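Local coordinates for protein chitinase (Chromobacterium violaceum, PDB 4TXG) that probably hydrolyses the glycosidic bonds of chitin, as a family 18 glycoside hydrolase with chitin-binding ability, at residues P690-T701 and G732-S743; A656-G664 and K678-L689. One frame throughout, in Å; residues are numbered along the deposited sequence.

Both interactions belong to the C-terminal beta-rich part of the chain, within the Chitinase C range, and their centres lie about 13 Å apart. They follow in series: interaction 2 closes with residues 678-689, and interaction 1 opens immediately afterwards at 690-701. Interaction 1 joins two neighbouring strands of a six-stranded mixed sheet. Interaction 2 pairs 659-664 with 678-683 in a separate four-stranded antiparallel sheet, while its short strand 656-657 forms an edge of the six-stranded one. Phe-695, Leu-741, Phe-661, Ile-681 and Leu-689 meet where the two contacts touch, with Phe-695 CD1 3.6 Å from Phe-661 CZ. The contacts thus supply facing parts of one hydrophobic core, well away from the centre of the chain.

Interaction 1. Residues P690-T701 and G732-S743; sequences PGGTEFQFDVPT and GDFNRVSVKLPS. With CS (cesium ion), chain G.
An antiparallel strand pair inside a six-stranded sheet brings Glu-694 opposite Lys-740 and Pro-700 opposite Phe-734. Backbone hydrogen bonds join Phe-695 to Val-739, Phe-697 to Val-737 and Val-699 to Asn-735, each pair in both directions. The alternating sequence gives the ribbon two unlike faces.

On the polar face, Arg-736 reaches across to two neighbours. Its CG is anti to the backbone N (chi1 -168°), and the extended chain lays the guanidinium over the backbone of Gln-696 and Phe-697. Arg-736 NE donates to Gln-696 OE1 at 2.8 Å, using an in-plane lone pair of an amide turned 60° from the guanidinium. Arg-736 NH1 forms a salt bridge with Asp-698 OD1 at 2.9 Å, its hydrogen bond being weak. NH2 turns to His-768 O and Thr-770 OG1, while Asp-698 OD2 is hydrogen-bonded to His-768 ND1. The CB of Asp-698 sits over the Phe-734 ring, 3.9 Å from its centroid, in a CH-pi contact. The cesium ion lies 3.0 Å from Phe-734 O and also binds Ser-719 OG; a water bound to cesium donates a hydrogen bond to Asp-698 OD1.

Farther along this face, Ser-738 OG donates to Glu-694 OE2 at 2.6 Å, on the anti side of the carboxylate. Gln-696 NE2 gives Glu-694 OE2 a second bond of 2.9 Å, from above the carboxylate plane.

On the other face, beta-branched valines and aromatic rings provide bulk close to the backbone. Val-699 CG2 meets Val-737 CG2 at 3.7 Å, and Phe-695 CE2 approaches Leu-741 CG at 3.8 Å.

One face of the sheet is thus held by directional bonds that fix the amide and guanidinium; the nearby arginine would be expected to favour a charged carboxylate at Asp-698. The other face contributes mainly apolar packing.

Interaction 2. Residues A656-G664 and K678-L689; sequences AIDVGFSLG and KLTIVNRSQTTL
The Phe-661 ring has Ile-681 CG2 over one face, offset toward the rim, and Leu-679 CD1 at its edge. Its CG is anti to the carbonyl carbon (chi1 -65°), which lays the ring alongside Ile-681, the two side chains pointing the same way; Phe-661 CD2 comes within 3.7 Å of Ile-681 CG1. Tyr-769 of a strand in the other sheet stacks on the ring, so a large flat residue suits this place between two layers.

The Arg-684 guanidinium carries Gly-660 N over one face and Asp-658 OD1 at its edge. Arg-684 NH1 meets Asp-658 OD1 at 3.1 Å, on the syn side though 33° out of the carboxylate plane, in a salt bridge with the carboxylate and guanidinium planes 69° apart. Gly-660 has no side chain, which lets the guanidinium settle over its backbone.

On the Phe-661 face the apolar row continues: Val-659 CG1 touches Ile-681 CG2 at 3.6 Å, and Leu-663 CD2 meets Leu-679 CB at 3.7 Å. The Ile-657 and Leu-689 side chains slide past each other in opposite directions, CD1 of Ile-657 4.0 Å from CD2 of Leu-689. At the end of the strand, Asn-683 OD1 accepts from Ser-685 N, which makes an Asx turn, and also from Ser-685 OG; Ser-685 OG receives Thr-687 N in an ST turn.

Three hydrogen-bonded pairs, Gly-660 with Val-682, Ser-662 with Thr-680 and Gly-664 with Lys-678, make 659-664 and 678-683 an antiparallel pair. An inverse gamma turn at Asp-658 separates strand 659-664 from 656-657, which joins the opposite sheet. A strand that crosses between sheets in this way resembles the first strand of many immunoglobulin-like beta sandwiches, and here it ties the two sheets together at their edges.

Interaction 1. Residues P690-T701 and G732-S743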
loop_
_atom_site.group_PDB
_atom_site.type_symbol
_atom_site.label_atom_id
_atom_site.label_comp_id
_atom_site.label_asym_id
_atom_site.label_seq_id
_atom_site.Cartn_x
_atom_site.Cartn_y
_atom_site.Cartn_z
ATOM N N PRO A 690 -25.608 10.084 31.007
ATOM C CA PRO A 690 -25.314 10.904 32.186
ATOM C C PRO A 690 -23.855 11.326 32.229
ATOM O O PRO A 690 -23.008 10.663 31.627
ATOM C CB PRO A 690 -25.624 9.970 33.363
ATOM C CG PRO A 690 -26.342 8.806 32.793
ATOM C CD PRO A 690 -25.938 8.697 31.363
ATOM N N GLY A 691 -23.561 12.395 32.962
ATOM C CA GLY A 691 -22.179 12.756 33.215
ATOM C C GLY A 691 -21.459 11.573 33.836
ATOM O O GLY A 691 -22.061 10.797 34.575
ATOM N N GLY A 692 -20.180 11.410 33.516
ATOM C CA GLY A 692 -19.446 10.257 33.993
ATOM C C GLY A 692 -19.469 9.075 33.035
ATOM O O GLY A 692 -18.712 8.121 33.217
ATOM N N THR A 693 -20.333 9.124 32.021
ATOM C CA THR A 693 -20.362 8.075 30.996
ATOM C C THR A 693 -18.976 7.966 30.345
ATOM O O THR A 693 -18.381 8.982 29.984
ATOM C CB THR A 693 -21.451 8.358 29.923
ATOM O OG1 THR A 693 -22.751 8.299 30.532
ATOM C CG2 THR A 693 -21.386 7.342 28.801
ATOM N N GLU A 694 -18.448 6.747 30.219
ATOM C CA GLU A 694 -17.073 6.575 29.741
ATOM C C GLU A 694 -17.006 6.049 28.317
ATOM O O GLU A 694 -17.626 5.041 27.984
ATOM C CB GLU A 694 -16.292 5.631 30.657
ATOM C CG GLU A 694 -14.838 5.457 30.232
ATOM C CD GLU A 694 -14.054 4.559 31.163
ATOM O OE1 GLU A 694 -14.688 3.859 31.982
ATOM O OE2 GLU A 694 -12.804 4.559 31.078
ATOM N N PHE A 695 -16.245 6.739 27.476
ATOM C CA PHE A 695 -16.024 6.277 26.118
ATOM C C PHE A 695 -14.599 5.761 26.024
ATOM O O PHE A 695 -13.678 6.435 26.476
ATOM C CB PHE A 695 -16.255 7.404 25.107
ATOM C CG PHE A 695 -17.569 8.128 25.291
ATOM C CD1 PHE A 695 -18.768 7.497 25.005
ATOM C CD2 PHE A 695 -17.591 9.444 25.723
ATOM C CE1 PHE A 695 -19.982 8.158 25.168
ATOM C CE2 PHE A 695 -18.805 10.119 25.887
ATOM C CZ PHE A 695 -19.999 9.465 25.601
ATOM N N GLN A 696 -14.421 4.566 25.465
ATOM C CA GLN A 696 -13.077 4.059 25.199
ATOM C C GLN A 696 -12.943 3.664 23.736
ATOM O O GLN A 696 -13.931 3.340 23.082
ATOM C CB GLN A 696 -12.745 2.853 26.078
ATOM C CG GLN A 696 -12.614 3.161 27.556
ATOM C CD GLN A 696 -12.065 1.983 28.344
ATOM O OE1 GLN A 696 -11.721 0.941 27.777
ATOM N NE2 GLN A 696 -11.968 2.146 29.657
ATOM N N PHE A 697 -11.719 3.698 23.224
ATOM C CA PHE A 697 -11.465 3.210 21.876
ATOM C C PHE A 697 -9.978 2.922 21.710
ATOM O O PHE A 697 -9.153 3.408 22.488
ATOM C CB PHE A 697 -11.949 4.202 20.809
ATOM C CG PHE A 697 -11.553 5.637 21.065
ATOM C CD1 PHE A 697 -10.345 6.138 20.591
ATOM C CD2 PHE A 697 -12.401 6.490 21.753
ATOM C CE1 PHE A 697 -9.981 7.460 20.815
ATOM C CE2 PHE A 697 -12.043 7.812 21.981
ATOM C CZ PHE A 697 -10.831 8.297 21.513
ATOM N N ASP A 698 -9.658 2.113 20.708
ATOM C CA ASP A 698 -8.273 1.758 20.403
ATOM C C ASP A 698 -7.652 2.744 19.424
ATOM O O ASP A 698 -8.201 3.005 18.355
ATOM C CB ASP A 698 -8.189 0.344 19.815
ATOM C CG ASP A 698 -8.410 -0.740 20.847
ATOM O OD1 ASP A 698 -8.166 -0.499 22.050
ATOM O OD2 ASP A 698 -8.816 -1.848 20.438
ATOM N N VAL A 699 -6.504 3.292 19.803
ATOM C CA VAL A 699 -5.690 4.107 18.913
ATOM C C VAL A 699 -4.474 3.276 18.511
ATOM O O VAL A 699 -3.826 2.690 19.379
ATOM C CB VAL A 699 -5.266 5.417 19.611
ATOM C CG1 VAL A 699 -4.383 6.274 18.709
ATOM C CG2 VAL A 699 -6.518 6.188 20.036
ATOM N N PRO A 700 -4.176 3.191 17.204
ATOM C CA PRO A 700 -3.025 2.351 16.838
ATOM C C PRO A 700 -1.725 2.907 17.412
ATOM O O PRO A 700 -1.606 4.114 17.633
ATOM C CB PRO A 700 -3.020 2.400 15.307
ATOM C CG PRO A 700 -3.692 3.719 14.972
ATOM C CD PRO A 700 -4.756 3.892 16.045
ATOM N N THR A 701 -0.770 2.020 17.658
ATOM C CA THR A 701 0.501 2.396 18.268
ATOM C C THR A 701 1.443 3.128 17.309
ATOM O O THR A 701 2.594 3.386 17.646
ATOM C CB THR A 701 1.230 1.154 18.800
ATOM O OG1 THR A 701 1.250 0.152 17.771
ATOM C CG2 THR A 701 0.515 0.598 20.046
ATOM N N GLY A 732 2.975 -3.636 20.671
ATOM C CA GLY A 732 1.569 -3.996 20.687
ATOM C C GLY A 732 0.832 -3.289 19.565
ATOM O O GLY A 732 1.407 -2.438 18.888
ATOM N N ASP A 733 -0.436 -3.646 19.372
ATOM C CA ASP A 733 -1.278 -3.057 18.330
ATOM C C ASP A 733 -1.925 -1.728 18.742
ATOM O O ASP A 733 -1.994 -0.791 17.939
ATOM C CB ASP A 733 -2.401 -4.025 17.935
ATOM C CG ASP A 733 -1.900 -5.255 17.198
ATOM O OD1 ASP A 733 -0.745 -5.261 16.726
ATOM O OD2 ASP A 733 -2.688 -6.221 17.067
ATOM N N PHE A 734 -2.431 -1.659 19.971
ATOM C CA PHE A 734 -3.241 -0.505 20.350
ATOM C C PHE A 734 -2.910 0.076 21.697
ATOM O O PHE A 734 -2.556 -0.634 22.638
ATOM C CB PHE A 734 -4.726 -0.874 20.347
ATOM C CG PHE A 734 -5.210 -1.398 19.032
ATOM C CD1 PHE A 734 -5.265 -0.564 17.927
ATOM C CD2 PHE A 734 -5.598 -2.722 18.899
ATOM C CE1 PHE A 734 -5.721 -1.040 16.706
ATOM C CE2 PHE A 734 -6.039 -3.215 17.672
ATOM C CZ PHE A 734 -6.105 -2.377 16.579
ATOM N N ASN A 735 -3.065 1.391 21.770
ATOM C CA ASN A 735 -3.155 2.082 23.041
ATOM C C ASN A 735 -4.624 2.404 23.280
ATOM O O ASN A 735 -5.213 3.185 22.531
ATOM C CB ASN A 735 -2.316 3.359 23.020
ATOM C CG ASN A 735 -0.847 3.079 22.817
ATOM O OD1 ASN A 735 -0.282 2.207 23.470
ATOM N ND2 ASN A 735 -0.221 3.814 21.900
ATOM N N ARG A 736 -5.230 1.802 24.294
ATOM C CA ARG A 736 -6.644 2.075 24.522
ATOM C C ARG A 736 -6.806 3.372 25.295
ATOM O O ARG A 736 -6.153 3.594 26.309
ATOM C CB ARG A 736 -7.330 0.924 25.253
ATOM C CG ARG A 736 -8.854 1.067 25.228
ATOM C CD ARG A 736 -9.580 -0.259 25.415
ATOM N NE ARG A 736 -11.020 -0.072 25.227
ATOM C CZ ARG A 736 -11.627 -0.092 24.045
ATOM N NH1 ARG A 736 -10.932 -0.296 22.924
ATOM N NH2 ARG A 736 -12.939 0.095 23.981
ATOM N N VAL A 737 -7.693 4.222 24.791
ATOM C CA VAL A 737 -7.903 5.569 25.309
ATOM C C VAL A 737 -9.248 5.637 26.023
ATOM O O VAL A 737 -10.180 4.942 25.635
ATOM C CB VAL A 737 -7.849 6.588 24.151
ATOM C CG1 VAL A 737 -8.466 7.923 24.535
ATOM C CG2 VAL A 737 -6.414 6.747 23.681
ATOM N N SER A 738 -9.330 6.440 27.080
ATOM C CA SER A 738 -10.589 6.688 27.770
ATOM C C SER A 738 -10.856 8.182 27.857
ATOM O O SER A 738 -9.965 8.968 28.175
ATOM C CB SER A 738 -10.571 6.084 29.173
ATOM O OG SER A 738 -11.634 6.588 29.972
ATOM N N VAL A 739 -12.090 8.573 27.574
ATOM C CA VAL A 739 -12.522 9.921 27.899
ATOM C C VAL A 739 -13.935 9.827 28.463
ATOM O O VAL A 739 -14.751 9.047 27.982
ATOM C CB VAL A 739 -12.466 10.865 26.680
ATOM C CG1 VAL A 739 -13.395 10.374 25.565
ATOM C CG2 VAL A 739 -12.800 12.312 27.102
ATOM N N LYS A 740 -14.205 10.592 29.515
ATOM C CA LYS A 740 -15.511 10.572 30.156
ATOM C C LYS A 740 -16.230 11.898 29.965
ATOM O O LYS A 740 -15.595 12.956 29.951
ATOM C CB LYS A 740 -15.376 10.298 31.659
ATOM C CG LYS A 740 -14.727 8.986 32.008
ATOM C CD LYS A 740 -14.708 8.775 33.513
ATOM C CE LYS A 740 -14.002 7.474 33.866
ATOM N NZ LYS A 740 -13.960 7.236 35.333
ATOM N N LEU A 741 -17.554 11.849 29.840
ATOM C CA LEU A 741 -18.331 13.062 30.042
ATOM C C LEU A 741 -18.016 13.557 31.449
ATOM O O LEU A 741 -17.918 12.758 32.382
ATOM C CB LEU A 741 -19.835 12.809 29.881
ATOM C CG LEU A 741 -20.344 12.471 28.471
ATOM C CD1 LEU A 741 -21.832 12.133 28.487
ATOM C CD2 LEU A 741 -20.074 13.633 27.508
ATOM N N PRO A 742 -17.829 14.873 31.616
ATOM C CA PRO A 742 -17.656 15.398 32.977
ATOM C C PRO A 742 -18.832 15.015 33.829
ATOM O O PRO A 742 -19.933 14.863 33.298
ATOM C CB PRO A 742 -17.629 16.916 32.803
ATOM C CG PRO A 742 -17.449 17.153 31.434
ATOM C CD PRO A 742 -17.760 15.928 30.603
ATOM N N SER A 743 -18.605 14.899 35.130
ATOM C CA SER A 743 -19.640 14.477 36.057
ATOM C C SER A 743 -20.902 15.322 35.919
ATOM O O SER A 743 -22.002 14.821 36.127
ATOM C CB SER A 743 -19.113 14.531 37.493
ATOM O OG SER A 743 -18.789 15.861 37.880
HETATM CS CS CS G . -3.720 -2.437 24.806
HETATM O O HOH W 1 -24.615 14.621 34.478
HETATM O O HOH W 2 -13.805 -1.172 27.026
HETATM O O HOH W 3 -6.696 -2.435 23.520
HETATM O O HOH W 4 -1.448 5.496 20.131
HETATM O O HOH W 5 2.592 3.835 20.599
#

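Interaction 2. Residues A656-G664 and K678-L689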
loop_
_atom_site.group_PDB
_atom_site.type_symbol
_atom_site.label_atom_id
_atom_site.label_comp_id
_atom_site.label_asym_id
_atom_site.label_seq_id
_atom_site.Cartn_x
_atom_site.Cartn_y
_atom_site.Cartn_z
ATOM N N ALA A 656 -25.196 -3.406 22.442
ATOM C CA ALA A 656 -24.663 -2.237 21.764
ATOM C C ALA A 656 -25.514 -1.006 22.032
ATOM O O ALA A 656 -26.629 -1.106 22.537
ATOM C CB ALA A 656 -24.565 -2.490 20.265
ATOM N N ILE A 657 -24.967 0.159 21.704
ATOM C CA ILE A 657 -25.734 1.406 21.764
ATOM C C ILE A 657 -25.365 2.217 20.531
ATOM O O ILE A 657 -24.230 2.137 20.058
ATOM C CB ILE A 657 -25.454 2.194 23.073
ATOM C CG1 ILE A 657 -26.395 3.402 23.200
ATOM C CG2 ILE A 657 -23.980 2.592 23.164
ATOM C CD1 ILE A 657 -26.305 4.126 24.542
ATOM N N ASP A 658 -26.306 2.981 19.983
ATOM C CA ASP A 658 -26.004 3.746 18.773
ATOM C C ASP A 658 -25.401 5.103 19.112
ATOM O O ASP A 658 -26.099 6.117 19.153
ATOM C CB ASP A 658 -27.250 3.936 17.913
ATOM C CG ASP A 658 -26.914 4.250 16.471
ATOM O OD1 ASP A 658 -25.731 4.549 16.172
ATOM O OD2 ASP A 658 -27.839 4.198 15.632
ATOM N N VAL A 659 -24.102 5.092 19.380
ATOM C CA VAL A 659 -23.335 6.307 19.594
ATOM C C VAL A 659 -22.293 6.354 18.486
ATOM O O VAL A 659 -21.634 5.348 18.205
ATOM C CB VAL A 659 -22.672 6.329 20.987
ATOM C CG1 VAL A 659 -21.743 7.531 21.135
ATOM C CG2 VAL A 659 -23.756 6.353 22.063
ATOM N N GLY A 660 -22.181 7.502 17.831
ATOM C CA GLY A 660 -21.262 7.654 16.717
ATOM C C GLY A 660 -20.029 8.447 17.102
ATOM O O GLY A 660 -20.104 9.366 17.919
ATOM N N PHE A 661 -18.893 8.088 16.509
ATOM C CA PHE A 661 -17.622 8.761 16.767
ATOM C C PHE A 661 -16.925 9.108 15.462
ATOM O O PHE A 661 -16.854 8.271 14.560
ATOM C CB PHE A 661 -16.665 7.880 17.575
ATOM C CG PHE A 661 -17.123 7.562 18.963
ATOM C CD1 PHE A 661 -18.063 6.564 19.189
ATOM C CD2 PHE A 661 -16.576 8.224 20.050
ATOM C CE1 PHE A 661 -18.470 6.257 20.472
ATOM C CE2 PHE A 661 -16.983 7.917 21.339
ATOM C CZ PHE A 661 -17.934 6.935 21.547
ATOM N N SER A 662 -16.372 10.313 15.362
ATOM C CA SER A 662 -15.514 10.619 14.217
ATOM C C SER A 662 -14.530 11.745 14.499
ATOM O O SER A 662 -14.847 12.696 15.216
ATOM C CB SER A 662 -16.359 10.972 12.989
ATOM O OG SER A 662 -17.243 12.039 13.261
ATOM N N LEU A 663 -13.331 11.612 13.936
ATOM C CA LEU A 663 -12.337 12.683 13.953
ATOM C C LEU A 663 -12.458 13.487 12.675
ATOM O O LEU A 663 -12.566 12.913 11.594
ATOM C CB LEU A 663 -10.917 12.119 14.089
ATOM C CG LEU A 663 -10.576 11.383 15.373
ATOM C CD1 LEU A 663 -9.158 10.816 15.323
ATOM C CD2 LEU A 663 -10.739 12.342 16.556
ATOM N N GLY A 664 -12.439 14.814 12.791
ATOM C CA GLY A 664 -12.551 15.677 11.629
ATOM C C GLY A 664 -11.969 17.051 11.910
ATOM O O GLY A 664 -11.313 17.253 12.930
ATOM N N LYS A 678 -10.795 17.479 15.609
ATOM C CA LYS A 678 -11.879 17.516 16.575
ATOM C C LYS A 678 -12.564 16.154 16.626
ATOM O O LYS A 678 -12.884 15.582 15.583
ATOM C CB LYS A 678 -12.875 18.610 16.184
ATOM C CG LYS A 678 -13.917 18.936 17.227
ATOM C CD LYS A 678 -14.746 20.132 16.780
ATOM C CE LYS A 678 -13.871 21.358 16.562
ATOM N NZ LYS A 678 -14.593 22.416 15.802
ATOM N N LEU A 679 -12.775 15.630 17.830
ATOM C CA LEU A 679 -13.563 14.408 18.007
ATOM C C LEU A 679 -15.030 14.763 18.241
ATOM O O LEU A 679 -15.356 15.509 19.166
ATOM C CB LEU A 679 -13.023 13.576 19.173
ATOM C CG LEU A 679 -13.828 12.341 19.600
ATOM C CD1 LEU A 679 -13.889 11.299 18.489
ATOM C CD2 LEU A 679 -13.260 11.740 20.889
ATOM N N THR A 680 -15.914 14.255 17.388
ATOM C CA THR A 680 -17.344 14.496 17.565
ATOM C C THR A 680 -18.013 13.206 18.000
ATOM O O THR A 680 -17.813 12.161 17.388
ATOM C CB THR A 680 -18.018 15.018 16.281
ATOM O OG1 THR A 680 -17.463 16.295 15.933
ATOM C CG2 THR A 680 -19.529 15.169 16.489
ATOM N N ILE A 681 -18.788 13.286 19.077
ATOM C CA ILE A 681 -19.512 12.132 19.602
ATOM C C ILE A 681 -20.994 12.445 19.504
ATOM O O ILE A 681 -21.429 13.499 19.967
ATOM C CB ILE A 681 -19.136 11.827 21.073
ATOM C CG1 ILE A 681 -17.625 11.610 21.222
ATOM C CG2 ILE A 681 -19.931 10.624 21.592
ATOM C CD1 ILE A 681 -17.151 11.605 22.679
ATOM N N VAL A 682 -21.761 11.556 18.879
ATOM C CA VAL A 682 -23.189 11.787 18.686
ATOM C C VAL A 682 -24.010 10.685 19.346
ATOM O O VAL A 682 -23.793 9.494 19.099
ATOM C CB VAL A 682 -23.559 11.852 17.188
ATOM C CG1 VAL A 682 -25.036 12.220 17.013
ATOM C CG2 VAL A 682 -22.665 12.840 16.460
ATOM N N ASN A 683 -24.953 11.085 20.189
ATOM C CA ASN A 683 -25.837 10.135 20.841
ATOM C C ASN A 683 -27.078 9.901 19.976
ATOM O O ASN A 683 -27.945 10.761 19.891
ATOM C CB ASN A 683 -26.211 10.649 22.236
ATOM C CG ASN A 683 -27.160 9.725 22.969
ATOM O OD1 ASN A 683 -27.410 8.603 22.533
ATOM N ND2 ASN A 683 -27.680 10.186 24.105
ATOM N N ARG A 684 -27.147 8.749 19.312
ATOM C CA ARG A 684 -28.324 8.416 18.497
ATOM C C ARG A 684 -29.231 7.401 19.186
ATOM O O ARG A 684 -30.069 6.759 18.548
ATOM C CB ARG A 684 -27.904 7.880 17.127
ATOM C CG ARG A 684 -27.019 8.832 16.335
ATOM C CD ARG A 684 -26.733 8.287 14.941
ATOM N NE ARG A 684 -25.502 8.844 14.389
ATOM C CZ ARG A 684 -24.371 8.156 14.246
ATOM N NH1 ARG A 684 -24.307 6.874 14.597
ATOM N NH2 ARG A 684 -23.303 8.749 13.738
ATOM N N SER A 685 -29.059 7.240 20.491
ATOM C CA SER A 685 -30.034 6.482 21.262
ATOM C C SER A 685 -31.181 7.409 21.657
ATOM O O SER A 685 -31.151 8.601 21.341
ATOM C CB SER A 685 -29.393 5.869 22.503
ATOM O OG SER A 685 -29.232 6.852 23.507
ATOM N N GLN A 686 -32.180 6.864 22.346
ATOM C CA GLN A 686 -33.261 7.664 22.910
ATOM C C GLN A 686 -33.047 7.877 24.410
ATOM O O GLN A 686 -33.979 8.240 25.133
ATOM C CB GLN A 686 -34.616 6.997 22.668
ATOM C CG GLN A 686 -34.939 6.751 21.206
ATOM C CD GLN A 686 -36.354 6.236 21.017
ATOM O OE1 GLN A 686 -37.230 6.474 21.850
ATOM N NE2 GLN A 686 -36.583 5.522 19.923
ATOM N N THR A 687 -31.821 7.637 24.869
ATOM C CA THR A 687 -31.469 7.821 26.277
ATOM C C THR A 687 -30.512 8.989 26.466
ATOM O O THR A 687 -29.673 9.253 25.610
ATOM C CB THR A 687 -30.783 6.577 26.877
ATOM O OG1 THR A 687 -29.421 6.522 26.437
ATOM C CG2 THR A 687 -31.473 5.318 26.455
ATOM N N THR A 688 -30.629 9.675 27.596
ATOM C CA THR A 688 -29.633 10.668 27.976
ATOM C C THR A 688 -28.407 9.939 28.527
ATOM O O THR A 688 -28.542 9.080 29.390
ATOM C CB THR A 688 -30.177 11.644 29.044
ATOM O OG1 THR A 688 -31.368 12.273 28.564
ATOM C CG2 THR A 688 -29.146 12.709 29.377
ATOM N N LEU A 689 -27.220 10.256 28.023
ATOM C CA LEU A 689 -26.006 9.718 28.625
ATOM C C LEU A 689 -25.608 10.623 29.779
ATOM O O LEU A 689 -25.320 11.801 29.569
ATOM C CB LEU A 689 -24.873 9.625 27.604
ATOM C CG LEU A 689 -25.197 8.941 26.279
ATOM C CD1 LEU A 689 -23.972 8.968 25.363
ATOM C CD2 LEU A 689 -25.669 7.514 26.506
HETATM O O HOH W 6 -19.411 11.795 14.979
#